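Local coordinates for YcgJ protein (Bacillus subtilis, PDB 1XXL) that is of unknown function but probably acts as an S-adenosylmethionine-dependent methyltransferase, at residues Ile14-Cys19 / Ala229-Gly234; Gly33-Ala38 / Ile90-Tyr95. All coordinates share one frame; numbering follows the deposited sequence.

Contact 1 (Ile14-Cys19 / Ala229-Gly234)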
loop_
_atom_site.group_PDB
_atom_site.type_symbol
_atom_site.label_atom_id
_atom_site.label_comp_id
_atom_site.label_asym_id
_atom_site.label_seq_id
_atom_site.Cartn_x
_atom_site.Cartn_y
_atom_site.Cartn_z
ATOM N N ILE A 14 -2.624 11.633 -6.408
ATOM C CA ILE A 14 -2.212 12.720 -7.272
ATOM C C ILE A 14 -2.912 14.001 -6.835
ATOM O O ILE A 14 -2.262 15.027 -6.647
ATOM C CB ILE A 14 -2.442 12.399 -8.782
ATOM C CG1 ILE A 14 -1.479 11.303 -9.231
ATOM C CG2 ILE A 14 -2.246 13.672 -9.649
ATOM C CD1 ILE A 14 -1.866 10.657 -10.564
ATOM N N LYS A 15 -4.226 13.943 -6.644
ATOM C CA LYS A 15 -4.991 15.095 -6.143
ATOM C C LYS A 15 -4.424 15.686 -4.823
ATOM O O LYS A 15 -4.252 16.901 -4.667
ATOM C CB LYS A 15 -6.456 14.685 -5.949
ATOM C CG LYS A 15 -7.376 15.849 -5.610
ATOM C CD LYS A 15 -8.730 15.376 -5.103
ATOM C CE LYS A 15 -9.534 16.554 -4.525
ATOM N NZ LYS A 15 -10.760 16.078 -3.832
ATOM N N THR A 16 -4.119 14.811 -3.873
ATOM C CA THR A 16 -3.682 15.228 -2.552
ATOM C C THR A 16 -2.235 15.757 -2.532
ATOM O O THR A 16 -1.881 16.621 -1.708
ATOM C CB THR A 16 -3.829 14.042 -1.568
ATOM O OG1 THR A 16 -5.186 13.562 -1.602
ATOM C CG2 THR A 16 -3.450 14.446 -0.115
ATOM N N ALA A 17 -1.414 15.268 -3.459
ATOM C CA ALA A 17 0.021 15.577 -3.482
ATOM C C ALA A 17 0.343 17.039 -3.777
ATOM O O ALA A 17 1.444 17.486 -3.456
ATOM C CB ALA A 17 0.717 14.702 -4.501
ATOM N N GLU A 18 -0.582 17.749 -4.428
ATOM C CA GLU A 18 -0.389 19.155 -4.801
ATOM C C GLU A 18 0.912 19.325 -5.587
ATOM O O GLU A 18 1.739 20.168 -5.252
ATOM C CB GLU A 18 -0.357 20.044 -3.554
ATOM C CG GLU A 18 -1.539 19.856 -2.609
ATOM C CD GLU A 18 -2.694 20.818 -2.844
ATOM O OE1 GLU A 18 -2.674 21.583 -3.832
ATOM O OE2 GLU A 18 -3.619 20.815 -2.005
ATOM N N CYS A 19 1.088 18.492 -6.614
ATOM C CA CYS A 19 2.324 18.461 -7.387
ATOM C C CYS A 19 2.730 19.822 -7.963
ATOM O O CYS A 19 1.890 20.583 -8.436
ATOM C CB CYS A 19 2.201 17.476 -8.540
ATOM S SG CYS A 19 1.943 15.791 -8.008
ATOM N N ALA A 229 -9.831 0.298 3.322
ATOM C CA ALA A 229 -8.753 1.025 2.650
ATOM C C ALA A 229 -8.743 2.443 3.112
ATOM O O ALA A 229 -9.772 2.972 3.541
ATOM C CB ALA A 229 -8.941 0.964 1.165
ATOM N N ILE A 230 -7.568 3.059 3.034
ATOM C CA ILE A 230 -7.400 4.438 3.443
ATOM C C ILE A 230 -6.288 5.130 2.645
ATOM O O ILE A 230 -5.363 4.484 2.170
ATOM C CB ILE A 230 -7.116 4.479 4.977
ATOM C CG1 ILE A 230 -7.305 5.888 5.530
ATOM C CG2 ILE A 230 -5.744 3.868 5.265
ATOM C CD1 ILE A 230 -7.225 5.986 7.089
ATOM N N LEU A 231 -6.395 6.448 2.500
ATOM C CA LEU A 231 -5.248 7.286 2.185
ATOM C C LEU A 231 -4.941 8.093 3.414
ATOM O O LEU A 231 -5.796 8.861 3.906
ATOM C CB LEU A 231 -5.491 8.230 1.012
ATOM C CG LEU A 231 -4.414 9.330 0.827
ATOM C CD1 LEU A 231 -3.051 8.745 0.556
ATOM C CD2 LEU A 231 -4.790 10.288 -0.327
ATOM N N ILE A 232 -3.723 7.911 3.905
ATOM C CA ILE A 232 -3.189 8.677 5.006
ATOM C C ILE A 232 -2.152 9.627 4.418
ATOM O O ILE A 232 -1.332 9.224 3.579
ATOM C CB ILE A 232 -2.495 7.746 6.037
ATOM C CG1 ILE A 232 -3.515 6.867 6.756
ATOM C CG2 ILE A 232 -1.685 8.535 7.063
ATOM C CD1 ILE A 232 -2.910 5.587 7.269
ATOM N N GLN A 233 -2.183 10.875 4.867
ATOM C CA GLN A 233 -1.126 11.827 4.592
ATOM C C GLN A 233 -0.301 12.090 5.847
ATOM O O GLN A 233 -0.850 12.435 6.910
ATOM C CB GLN A 233 -1.677 13.134 4.051
ATOM C CG GLN A 233 -0.588 14.136 3.653
ATOM C CD GLN A 233 -1.113 15.301 2.826
ATOM O OE1 GLN A 233 -0.702 15.497 1.687
ATOM N NE2 GLN A 233 -1.997 16.069 3.392
ATOM N N GLY A 234 1.009 11.892 5.718
ATOM C CA GLY A 234 1.998 12.362 6.699
ATOM C C GLY A 234 2.709 13.625 6.231
ATOM O O GLY A 234 3.081 13.753 5.057
#
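Thr16, near the C-terminal end of helix 7-17, sets its two branches against Leu231 and Gln233 on strand 222-236. That strand is the antiparallel member of the Rossmann-like sheet of class I methyltransferases, running between strand 118-125 and strand 166-179, and the contact packs the end of the N-terminal helix against it.

CB of Thr16 is directed at the strand and already lies 4.1 Å from Leu231 CD2. Here the side chain forks. OG1 stays beside the backbone N (chi1 -55°) and reaches Leu231 CD2 at 3.5 Å, the two side chains meeting tip to tip. This is van der Waals contact between a hydroxyl oxygen and a methyl group; the polar need of OG1 is met one turn back in its own helix, by a hydrogen bond to Leu12 O. That rotation leaves the other branch, CG2, anti to the backbone N and facing Gln233, whose long extended chain slides past the threonine in the opposite direction. No hydrogen bond joins the two segments, and the contact is small, with 137 Å² buried.

Strand alternation puts Leu231 and Gln233 on the same side of the sheet, where Thr16 can touch both. Leu231 also packs on Val123 and Gln233 on Leu121, both of strand 118-125, while Thr16 leans on Ile171 of strand 166-179. The Gln233 amide is held by strand 118-125, its OE1 accepting a hydrogen bond from Arg119 NH1. Against this amide the methyl CG2 of Thr16 stands 3.5 Å from Gln233 OE1 and 3.9 Å from Gln233 CD.

Contact 2 (Gly33-Ala38 / Ile90-Tyr95). With SO4 (sulfate ion), chain C; SO4 (sulfate ion), chain D.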
loop_
_atom_site.group_PDB
_atom_site.type_symbol
_atom_site.label_atom_id
_atom_site.label_comp_id
_atom_site.label_asym_id
_atom_site.label_seq_id
_atom_site.Cartn_x
_atom_site.Cartn_y
_atom_site.Cartn_z
ATOM N N GLY A 33 5.234 0.066 -12.164
ATOM C CA GLY A 33 5.612 1.446 -12.420
ATOM C C GLY A 33 4.431 2.377 -12.572
ATOM O O GLY A 33 4.614 3.538 -12.903
ATOM N N HIS A 34 3.219 1.889 -12.329
ATOM C CA HIS A 34 2.031 2.706 -12.605
ATOM C C HIS A 34 1.974 3.996 -11.781
ATOM O O HIS A 34 1.636 5.043 -12.328
ATOM C CB HIS A 34 0.750 1.885 -12.421
ATOM C CG HIS A 34 0.566 0.835 -13.468
ATOM N ND1 HIS A 34 1.007 -0.459 -13.304
ATOM C CD2 HIS A 34 0.027 0.897 -14.708
ATOM C CE1 HIS A 34 0.730 -1.159 -14.391
ATOM N NE2 HIS A 34 0.133 -0.359 -15.260
ATOM N N THR A 35 2.322 3.929 -10.494
ATOM C CA THR A 35 2.258 5.115 -9.644
ATOM C C THR A 35 3.239 6.178 -10.138
ATOM O O THR A 35 2.878 7.345 -10.285
ATOM C CB THR A 35 2.498 4.807 -8.134
ATOM O OG1 THR A 35 1.601 3.785 -7.713
ATOM C CG2 THR A 35 2.241 6.044 -7.262
ATOM N N ALA A 36 4.470 5.763 -10.414
ATOM C CA ALA A 36 5.512 6.696 -10.858
ATOM C C ALA A 36 5.162 7.328 -12.194
ATOM O O ALA A 36 5.329 8.541 -12.379
ATOM C CB ALA A 36 6.892 5.992 -10.936
ATOM N N LEU A 37 4.675 6.523 -13.130
ATOM C CA LEU A 37 4.240 7.071 -14.426
ATOM C C LEU A 37 3.093 8.063 -14.313
ATOM O O LEU A 37 3.064 9.075 -15.017
ATOM C CB LEU A 37 3.833 5.959 -15.371
ATOM C CG LEU A 37 4.954 4.999 -15.773
ATOM C CD1 LEU A 37 4.373 4.024 -16.783
ATOM C CD2 LEU A 37 6.108 5.723 -16.375
ATOM N N ALA A 38 2.153 7.793 -13.416
ATOM C CA ALA A 38 1.022 8.708 -13.238
ATOM C C ALA A 38 1.452 10.073 -12.687
ATOM O O ALA A 38 0.869 11.088 -13.039
ATOM C CB ALA A 38 -0.044 8.071 -12.375
ATOM N N ILE A 90 7.785 14.585 -2.070
ATOM C CA ILE A 90 6.653 13.689 -1.939
ATOM C C ILE A 90 7.179 12.257 -1.952
ATOM O O ILE A 90 8.077 11.916 -2.742
ATOM C CB ILE A 90 5.677 13.850 -3.114
ATOM C CG1 ILE A 90 5.172 15.303 -3.215
ATOM C CG2 ILE A 90 4.524 12.861 -2.980
ATOM C CD1 ILE A 90 4.510 15.647 -4.543
ATOM N N ILE A 91 6.621 11.435 -1.068
ATOM C CA ILE A 91 6.899 10.006 -1.032
ATOM C C ILE A 91 5.572 9.290 -1.025
ATOM O O ILE A 91 4.713 9.626 -0.238
ATOM C CB ILE A 91 7.731 9.579 0.212
ATOM C CG1 ILE A 91 9.062 10.335 0.251
ATOM C CG2 ILE A 91 7.931 8.043 0.209
ATOM C CD1 ILE A 91 9.844 10.148 1.519
ATOM N N THR A 92 5.421 8.317 -1.918
ATOM C CA THR A 92 4.187 7.580 -2.097
ATOM C C THR A 92 4.431 6.112 -1.818
ATOM O O THR A 92 5.519 5.580 -2.048
ATOM C CB THR A 92 3.589 7.720 -3.548
ATOM O OG1 THR A 92 4.517 7.213 -4.520
ATOM C CG2 THR A 92 3.291 9.180 -3.889
ATOM N N CYS A 93 3.399 5.461 -1.319
ATOM C CA CYS A 93 3.466 4.063 -0.977
ATOM C C CYS A 93 2.037 3.535 -1.122
ATOM O O CYS A 93 1.187 3.853 -0.297
ATOM C CB CYS A 93 3.999 3.917 0.465
ATOM S SG CYS A 93 4.246 2.228 0.965
ATOM N N ARG A 94 1.774 2.785 -2.196
ATOM C CA ARG A 94 0.420 2.330 -2.538
ATOM C C ARG A 94 0.297 0.821 -2.471
ATOM O O ARG A 94 0.957 0.106 -3.215
ATOM C CB ARG A 94 0.005 2.833 -3.915
ATOM C CG ARG A 94 -1.480 2.565 -4.234
ATOM C CD ARG A 94 -1.956 3.328 -5.472
ATOM N NE ARG A 94 -1.223 2.898 -6.668
ATOM C CZ ARG A 94 -1.755 2.494 -7.823
ATOM N NH1 ARG A 94 -3.070 2.440 -8.001
ATOM N NH2 ARG A 94 -0.956 2.141 -8.816
ATOM N N TYR A 95 -0.530 0.349 -1.548
ATOM C CA TYR A 95 -0.737 -1.068 -1.279
ATOM C C TYR A 95 0.561 -1.862 -1.179
ATOM O O TYR A 95 0.660 -2.987 -1.655
ATOM C CB TYR A 95 -1.715 -1.688 -2.301
ATOM C CG TYR A 95 -3.108 -1.068 -2.264
ATOM C CD1 TYR A 95 -3.903 -1.154 -1.123
ATOM C CD2 TYR A 95 -3.633 -0.417 -3.378
ATOM C CE1 TYR A 95 -5.199 -0.618 -1.092
ATOM C CE2 TYR A 95 -4.935 0.151 -3.356
ATOM C CZ TYR A 95 -5.706 0.042 -2.216
ATOM O OH TYR A 95 -6.954 0.594 -2.182
HETATM S S SO4 C . -3.298 1.122 -11.657
HETATM O O1 SO4 C . -2.643 2.369 -12.024
HETATM O O2 SO4 C . -3.774 0.468 -12.878
HETATM O O3 SO4 C . -4.406 1.417 -10.758
HETATM O O4 SO4 C . -2.372 0.209 -10.975
HETATM S S SO4 D . -8.586 1.542 -5.251
HETATM O O1 SO4 D . -9.328 2.324 -4.298
HETATM O O2 SO4 D . -7.904 2.398 -6.232
HETATM O O3 SO4 D . -9.475 0.656 -5.918
HETATM O O4 SO4 D . -7.692 0.689 -4.555
#
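The hydroxyl of Thr35 meets the guanidinium of Arg94 at its edge. Thr35 OG1 accepts a hydrogen bond from Arg94 NE at 3.1 Å, bent to 140° and with the oxygen 22° out of the guanidinium plane; a second, weak bond comes from Arg94 NH2 at 3.2 Å. At the neighbouring edge, which shares NH2, the sulfate of chain C, probably from the crystallisation liquor, is gripped twice, by an almost straight bond from Arg94 NH1 to O3 and by one from Arg94 NH2 to O4. The arginine leaves the strand with CG anti to the backbone N and bends at chi3 (63°), which turns its head to the helix and the anion. Arg94 binds S-adenosyl-L-methionine, and the helix it faces follows the glycine-rich turn of the Rossmann-like fold, with Gly33 at the N-cap. With an alanine in place of Arg94, the Thr35 hydroxyl would probably lose both of these donors and the anion its two-pronged grip. Deeper in, the methyl CG2 of Thr35 slides past Thr92, lying 3.8 Å from Thr92 OG1. Thr92 OG1 is in turn hydrogen-bonded to Asp27 OD1 on the adjacent strand 24-28, and Thr35 packs on the same aspartate.

In the fold
From the N terminus the chain first runs through helix 7-17, whose end supplies one half of contact 1, and then enters strand 24-28 and helix 34-39, which begins contact 2. That second loop closes first, after about fifty residues, when strand 88-94 returns beside strand 24-28. Contact 1 waits for strand 222-236, near the C terminus, so its loop of 209 intervening residues encloses that of contact 2 entirely. One contact thus joins the two ends of the chain and the other fastens helix 34-39 onto strand 88-94 of the parallel part of the sheet. They meet where Ile14 CD1 packs on Ala38 CB at 3.6 Å, helix against helix over a common sheet.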